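PDB 2FSD: putative baseplate protein from Unidentified phage, which probably serves as the receptor-binding protein of a lactococcal phage, its head domain recognising the surface of the Lactococcus lactis host cell. Local coordinates for residues V69-F83 and M113-S127. Numbering follows the deposited sequence.
Sequences VPNVAPNFIVPVGTF and MSPSGIAVGNPNNTS
With chi1 at -175°, Asn-122 swings CG to the side opposite its own backbone N and brings its amide nitrogen up to the carbonyl O of Val-72, while Met-113, bent at chi2 (67°), carries its sulfur to the rim of the Phe-83 ring. Between these two ends run strands 77-82 and 117-121, neighbours in the all-beta barrel of the phage head domain, paired antiparallel, with a classic beta bulge interrupting the register. Val-78 and Val-120 form a hydrogen-bonded pair, exchanging two nearly straight bonds; the shorter, Val-120 N to Val-78 O, is 2.8 Å. Past Pro-79 the register slips by one residue: Val-80 N and Gly-81 N both donate to Ile-118 O, from the same face of its carbonyl plane. The bulge turns Val-80 toward the partner strand, and the side chains of Val-80 and Val-120 cross obliquely, with Val-80 CG2 3.6 Å from Val-120 CG1. Val-69 meets that same Val-120 methyl tip to tip, and Ile-133 of strand 132-140 packs on Val-120 as well, making this valine part of the barrel interior.

At the loop end, both amide hydrogens of Asn-122 are used: ND2 gives one to Val-72 O, arriving 39° out of the carbonyl plane, and the other to Thr-126 O at 2.7 Å. OD1 takes Asn-124 N in an Asx turn, so the side-chain amide is held from both ends. The backbone O of Asn-122 receives Asn-75 N, from the type II turn 73-76, at 2.9 Å. Ser-127 OG adds a weak bond to Val-72 O and also pairs with Asn-129.

At the far end, Phe-83 CE2 approaches Gly-117 CA obliquely. A water links Phe-83 N to Pro-115 O, and Met-113 SD lies beside the ring edge, 3.5 Å from Phe-83 CZ.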
loop_
_atom_site.group_PDB
_atom_site.type_symbol
_atom_site.label_atom_id
_atom_site.label_comp_id
_atom_site.label_asym_id
_atom_site.label_seq_id
_atom_site.Cartn_x
_atom_site.Cartn_y
_atom_site.Cartn_z
ATOM N N VAL A 69 -0.891 -17.143 -1.443
ATOM C CA VAL A 69 -2.351 -16.957 -1.552
ATOM C C VAL A 69 -3.008 -17.745 -2.716
ATOM O O VAL A 69 -2.332 -18.161 -3.661
ATOM C CB VAL A 69 -2.724 -15.444 -1.642
ATOM C CG1 VAL A 69 -2.442 -14.748 -0.285
ATOM C CG2 VAL A 69 -1.968 -14.726 -2.803
ATOM N N PRO A 70 -4.334 -17.990 -2.624
ATOM C CA PRO A 70 -5.096 -18.563 -3.751
ATOM C C PRO A 70 -5.080 -17.706 -5.032
ATOM O O PRO A 70 -4.927 -16.461 -4.972
ATOM C CB PRO A 70 -6.523 -18.643 -3.214
ATOM C CG PRO A 70 -6.409 -18.555 -1.719
ATOM C CD PRO A 70 -5.170 -17.795 -1.420
ATOM N N ASN A 71 -5.228 -18.379 -6.174
ATOM C CA ASN A 71 -5.464 -17.707 -7.447
ATOM C C ASN A 71 -6.531 -16.636 -7.300
ATOM O O ASN A 71 -7.588 -16.881 -6.728
ATOM C CB ASN A 71 -5.964 -18.700 -8.493
ATOM C CG ASN A 71 -5.022 -19.856 -8.703
ATOM O OD1 ASN A 71 -3.834 -19.755 -8.444
ATOM N ND2 ASN A 71 -5.557 -20.969 -9.182
ATOM N N VAL A 72 -6.247 -15.453 -7.829
ATOM C CA VAL A 72 -7.176 -14.328 -7.778
ATOM C C VAL A 72 -7.401 -13.840 -9.193
ATOM O O VAL A 72 -6.448 -13.475 -9.882
ATOM C CB VAL A 72 -6.606 -13.119 -6.953
ATOM C CG1 VAL A 72 -7.735 -12.185 -6.522
ATOM C CG2 VAL A 72 -5.794 -13.581 -5.756
ATOM N N ALA A 73 -8.666 -13.811 -9.607
ATOM C CA ALA A 73 -9.052 -13.279 -10.910
ATOM C C ALA A 73 -9.010 -11.763 -10.876
ATOM O O ALA A 73 -9.098 -11.176 -9.803
ATOM C CB ALA A 73 -10.480 -13.759 -11.301
ATOM N N PRO A 74 -8.878 -11.123 -12.051
ATOM C CA PRO A 74 -8.892 -9.668 -12.128
ATOM C C PRO A 74 -10.135 -9.063 -11.476
ATOM O O PRO A 74 -11.248 -9.442 -11.820
ATOM C CB PRO A 74 -8.873 -9.406 -13.642
ATOM C CG PRO A 74 -8.158 -10.562 -14.187
ATOM C CD PRO A 74 -8.653 -11.724 -13.377
ATOM N N ASN A 75 -9.933 -8.136 -10.540
ATOM C CA ASN A 75 -11.034 -7.471 -9.814
ATOM C C ASN A 75 -11.729 -8.303 -8.730
ATOM O O ASN A 75 -12.647 -7.811 -8.076
ATOM C CB ASN A 75 -12.100 -6.908 -10.780
ATOM C CG ASN A 75 -12.022 -5.400 -10.921
ATOM O OD1 ASN A 75 -12.387 -4.656 -10.002
ATOM N ND2 ASN A 75 -11.561 -4.941 -12.088
ATOM N N PHE A 76 -11.318 -9.554 -8.542
ATOM C CA PHE A 76 -11.865 -10.360 -7.453
ATOM C C PHE A 76 -10.971 -10.297 -6.208
ATOM O O PHE A 76 -9.819 -9.853 -6.275
ATOM C CB PHE A 76 -12.094 -11.795 -7.909
ATOM C CG PHE A 76 -13.408 -12.012 -8.615
ATOM C CD1 PHE A 76 -13.592 -11.575 -9.918
ATOM C CD2 PHE A 76 -14.454 -12.668 -7.979
ATOM C CE1 PHE A 76 -14.815 -11.779 -10.587
ATOM C CE2 PHE A 76 -15.674 -12.895 -8.628
ATOM C CZ PHE A 76 -15.855 -12.449 -9.939
ATOM N N ILE A 77 -11.522 -10.718 -5.072
ATOM C CA ILE A 77 -10.841 -10.607 -3.782
ATOM C C ILE A 77 -10.770 -11.968 -3.073
ATOM O O ILE A 77 -11.741 -12.735 -3.029
ATOM C CB ILE A 77 -11.479 -9.507 -2.888
ATOM C CG1 ILE A 77 -11.423 -8.138 -3.597
ATOM C CG2 ILE A 77 -10.717 -9.372 -1.566
ATOM C CD1 ILE A 77 -12.541 -7.174 -3.233
ATOM N N VAL A 78 -9.589 -12.268 -2.547
ATOM C CA VAL A 78 -9.331 -13.505 -1.842
ATOM C C VAL A 78 -8.959 -13.175 -0.387
ATOM O O VAL A 78 -8.041 -12.372 -0.153
ATOM C CB VAL A 78 -8.201 -14.264 -2.547
ATOM C CG1 VAL A 78 -7.604 -15.291 -1.656
ATOM C CG2 VAL A 78 -8.733 -14.917 -3.841
ATOM N N PRO A 79 -9.674 -13.777 0.594
ATOM C CA PRO A 79 -9.284 -13.634 2.009
ATOM C C PRO A 79 -7.915 -14.206 2.321
ATOM O O PRO A 79 -7.514 -15.231 1.749
ATOM C CB PRO A 79 -10.373 -14.403 2.768
ATOM C CG PRO A 79 -11.509 -14.527 1.821
ATOM C CD PRO A 79 -10.903 -14.584 0.454
ATOM N N VAL A 80 -7.186 -13.527 3.207
ATOM C CA VAL A 80 -5.821 -13.935 3.564
ATOM C C VAL A 80 -5.726 -14.255 5.056
ATOM O O VAL A 80 -5.366 -15.376 5.428
ATOM C CB VAL A 80 -4.781 -12.850 3.182
ATOM C CG1 VAL A 80 -3.342 -13.366 3.400
ATOM C CG2 VAL A 80 -4.983 -12.417 1.732
ATOM N N GLY A 81 -6.046 -13.283 5.905
ATOM C CA GLY A 81 -5.990 -13.497 7.349
ATOM C C GLY A 81 -7.029 -12.725 8.130
ATOM O O GLY A 81 -7.735 -11.890 7.576
ATOM N N THR A 82 -7.145 -13.043 9.418
ATOM C CA THR A 82 -8.028 -12.316 10.323
ATOM C C THR A 82 -7.266 -11.926 11.605
ATOM O O THR A 82 -6.313 -12.606 12.021
ATOM C CB THR A 82 -9.309 -13.139 10.713
ATOM O OG1 THR A 82 -8.934 -14.414 11.240
ATOM C CG2 THR A 82 -10.236 -13.340 9.521
ATOM N N PHE A 83 -7.689 -10.837 12.236
ATOM C CA PHE A 83 -7.040 -10.409 13.484
ATOM C C PHE A 83 -7.568 -11.221 14.676
ATOM O O PHE A 83 -8.784 -11.444 14.792
ATOM C CB PHE A 83 -7.253 -8.921 13.725
ATOM C CG PHE A 83 -6.673 -8.051 12.647
ATOM C CD1 PHE A 83 -5.297 -7.829 12.585
ATOM C CD2 PHE A 83 -7.498 -7.460 11.679
ATOM C CE1 PHE A 83 -4.745 -7.041 11.583
ATOM C CE2 PHE A 83 -6.949 -6.656 10.678
ATOM C CZ PHE A 83 -5.576 -6.448 10.630
ATOM N N MET A 113 -7.547 -3.826 3.798
ATOM C CA MET A 113 -7.489 -3.758 5.261
ATOM C C MET A 113 -8.859 -3.341 5.799
ATOM O O MET A 113 -9.483 -2.431 5.263
ATOM C CB MET A 113 -6.407 -2.768 5.709
ATOM C CG MET A 113 -6.412 -2.434 7.194
ATOM S SD MET A 113 -5.966 -3.801 8.302
ATOM C CE MET A 113 -6.387 -3.071 9.883
ATOM N N SER A 114 -9.324 -4.034 6.840
ATOM C CA SER A 114 -10.589 -3.720 7.512
ATOM C C SER A 114 -10.621 -4.372 8.894
ATOM O O SER A 114 -9.680 -5.095 9.265
ATOM C CB SER A 114 -11.779 -4.183 6.667
ATOM O OG SER A 114 -11.747 -5.578 6.439
ATOM N N PRO A 115 -11.661 -4.066 9.696
ATOM C CA PRO A 115 -11.972 -4.911 10.855
ATOM C C PRO A 115 -12.014 -6.407 10.523
ATOM O O PRO A 115 -11.683 -7.225 11.367
ATOM C CB PRO A 115 -13.354 -4.405 11.282
ATOM C CG PRO A 115 -13.329 -2.962 10.915
ATOM C CD PRO A 115 -12.559 -2.893 9.622
ATOM N N SER A 116 -12.390 -6.748 9.290
ATOM C CA SER A 116 -12.554 -8.144 8.872
ATOM C C SER A 116 -11.262 -8.891 8.590
ATOM O O SER A 116 -11.288 -10.112 8.409
ATOM C CB SER A 116 -13.436 -8.215 7.635
ATOM O OG SER A 116 -14.655 -7.557 7.894
ATOM N N GLY A 117 -10.146 -8.165 8.536
ATOM C CA GLY A 117 -8.837 -8.768 8.363
ATOM C C GLY A 117 -8.078 -8.209 7.183
ATOM O O GLY A 117 -8.202 -7.025 6.854
ATOM N N ILE A 118 -7.263 -9.072 6.581
ATOM C CA ILE A 118 -6.487 -8.768 5.387
ATOM C C ILE A 118 -7.013 -9.647 4.262
ATOM O O ILE A 118 -7.293 -10.821 4.458
ATOM C CB ILE A 118 -4.957 -9.044 5.596
ATOM C CG1 ILE A 118 -4.367 -8.139 6.696
ATOM C CG2 ILE A 118 -4.170 -8.879 4.272
ATOM C CD1 ILE A 118 -4.267 -6.681 6.331
ATOM N N ALA A 119 -7.180 -9.052 3.092
ATOM C CA ALA A 119 -7.603 -9.769 1.898
ATOM C C ALA A 119 -6.836 -9.186 0.711
ATOM O O ALA A 119 -6.335 -8.059 0.777
ATOM C CB ALA A 119 -9.113 -9.648 1.705
ATOM N N VAL A 120 -6.718 -9.951 -0.364
ATOM C CA VAL A 120 -5.868 -9.527 -1.474
ATOM C C VAL A 120 -6.645 -9.428 -2.792
ATOM O O VAL A 120 -7.440 -10.295 -3.118
ATOM C CB VAL A 120 -4.570 -10.404 -1.555
ATOM C CG1 VAL A 120 -4.887 -11.876 -1.811
ATOM C CG2 VAL A 120 -3.604 -9.847 -2.590
ATOM N N GLY A 121 -6.414 -8.332 -3.519
ATOM C CA GLY A 121 -7.073 -8.063 -4.794
ATOM C C GLY A 121 -6.107 -8.032 -5.961
ATOM O O GLY A 121 -4.904 -7.850 -5.775
ATOM N N ASN A 122 -6.648 -8.236 -7.162
ATOM C CA ASN A 122 -5.865 -8.275 -8.391
ATOM C C ASN A 122 -6.214 -7.122 -9.337
ATOM O O ASN A 122 -7.244 -7.178 -10.032
ATOM C CB ASN A 122 -6.077 -9.597 -9.125
ATOM C CG ASN A 122 -5.204 -9.720 -10.338
ATOM O OD1 ASN A 122 -4.436 -8.810 -10.649
ATOM N ND2 ASN A 122 -5.307 -10.846 -11.036
ATOM N N PRO A 123 -5.345 -6.086 -9.386
ATOM C CA PRO A 123 -5.573 -4.924 -10.238
ATOM C C PRO A 123 -5.085 -5.136 -11.674
ATOM O O PRO A 123 -5.201 -4.230 -12.502
ATOM C CB PRO A 123 -4.764 -3.831 -9.544
ATOM C CG PRO A 123 -3.620 -4.548 -8.952
ATOM C CD PRO A 123 -4.083 -5.958 -8.635
ATOM N N ASN A 124 -4.571 -6.329 -11.954
ATOM C CA ASN A 124 -4.068 -6.704 -13.266
ATOM C C ASN A 124 -5.169 -7.348 -14.093
ATOM O O ASN A 124 -6.117 -7.887 -13.539
ATOM C CB ASN A 124 -2.901 -7.681 -13.096
ATOM C CG ASN A 124 -1.799 -7.105 -12.244
ATOM O OD1 ASN A 124 -1.263 -6.037 -12.558
ATOM N ND2 ASN A 124 -1.464 -7.784 -11.145
ATOM N N ASN A 125 -5.030 -7.307 -15.417
ATOM C CA ASN A 125 -6.053 -7.849 -16.316
ATOM C C ASN A 125 -5.935 -9.365 -16.585
ATOM O O ASN A 125 -6.757 -9.935 -17.302
ATOM C CB ASN A 125 -6.105 -7.035 -17.628
ATOM C CG ASN A 125 -4.921 -7.297 -18.563
ATOM O OD1 ASN A 125 -4.055 -8.133 -18.305
ATOM N ND2 ASN A 125 -4.904 -6.583 -19.677
ATOM N N THR A 126 -4.912 -10.002 -16.014
ATOM C CA THR A 126 -4.785 -11.470 -16.011
ATOM C C THR A 126 -4.893 -11.977 -14.577
ATOM O O THR A 126 -4.688 -11.214 -13.624
ATOM C CB THR A 126 -3.439 -11.962 -16.580
ATOM O OG1 THR A 126 -3.432 -13.393 -16.595
ATOM C CG2 THR A 126 -2.259 -11.525 -15.717
ATOM N N SER A 127 -5.214 -13.259 -14.428
ATOM C CA SER A 127 -5.341 -13.874 -13.106
ATOM C C SER A 127 -3.967 -13.994 -12.449
ATOM O O SER A 127 -2.985 -14.298 -13.112
ATOM C CB SER A 127 -6.006 -15.255 -13.200
ATOM O OG SER A 127 -6.063 -15.880 -11.919
HETATM O O HOH W 1 -9.451 -6.831 -6.772
HETATM O O HOH W 2 -10.174 -9.709 11.778
#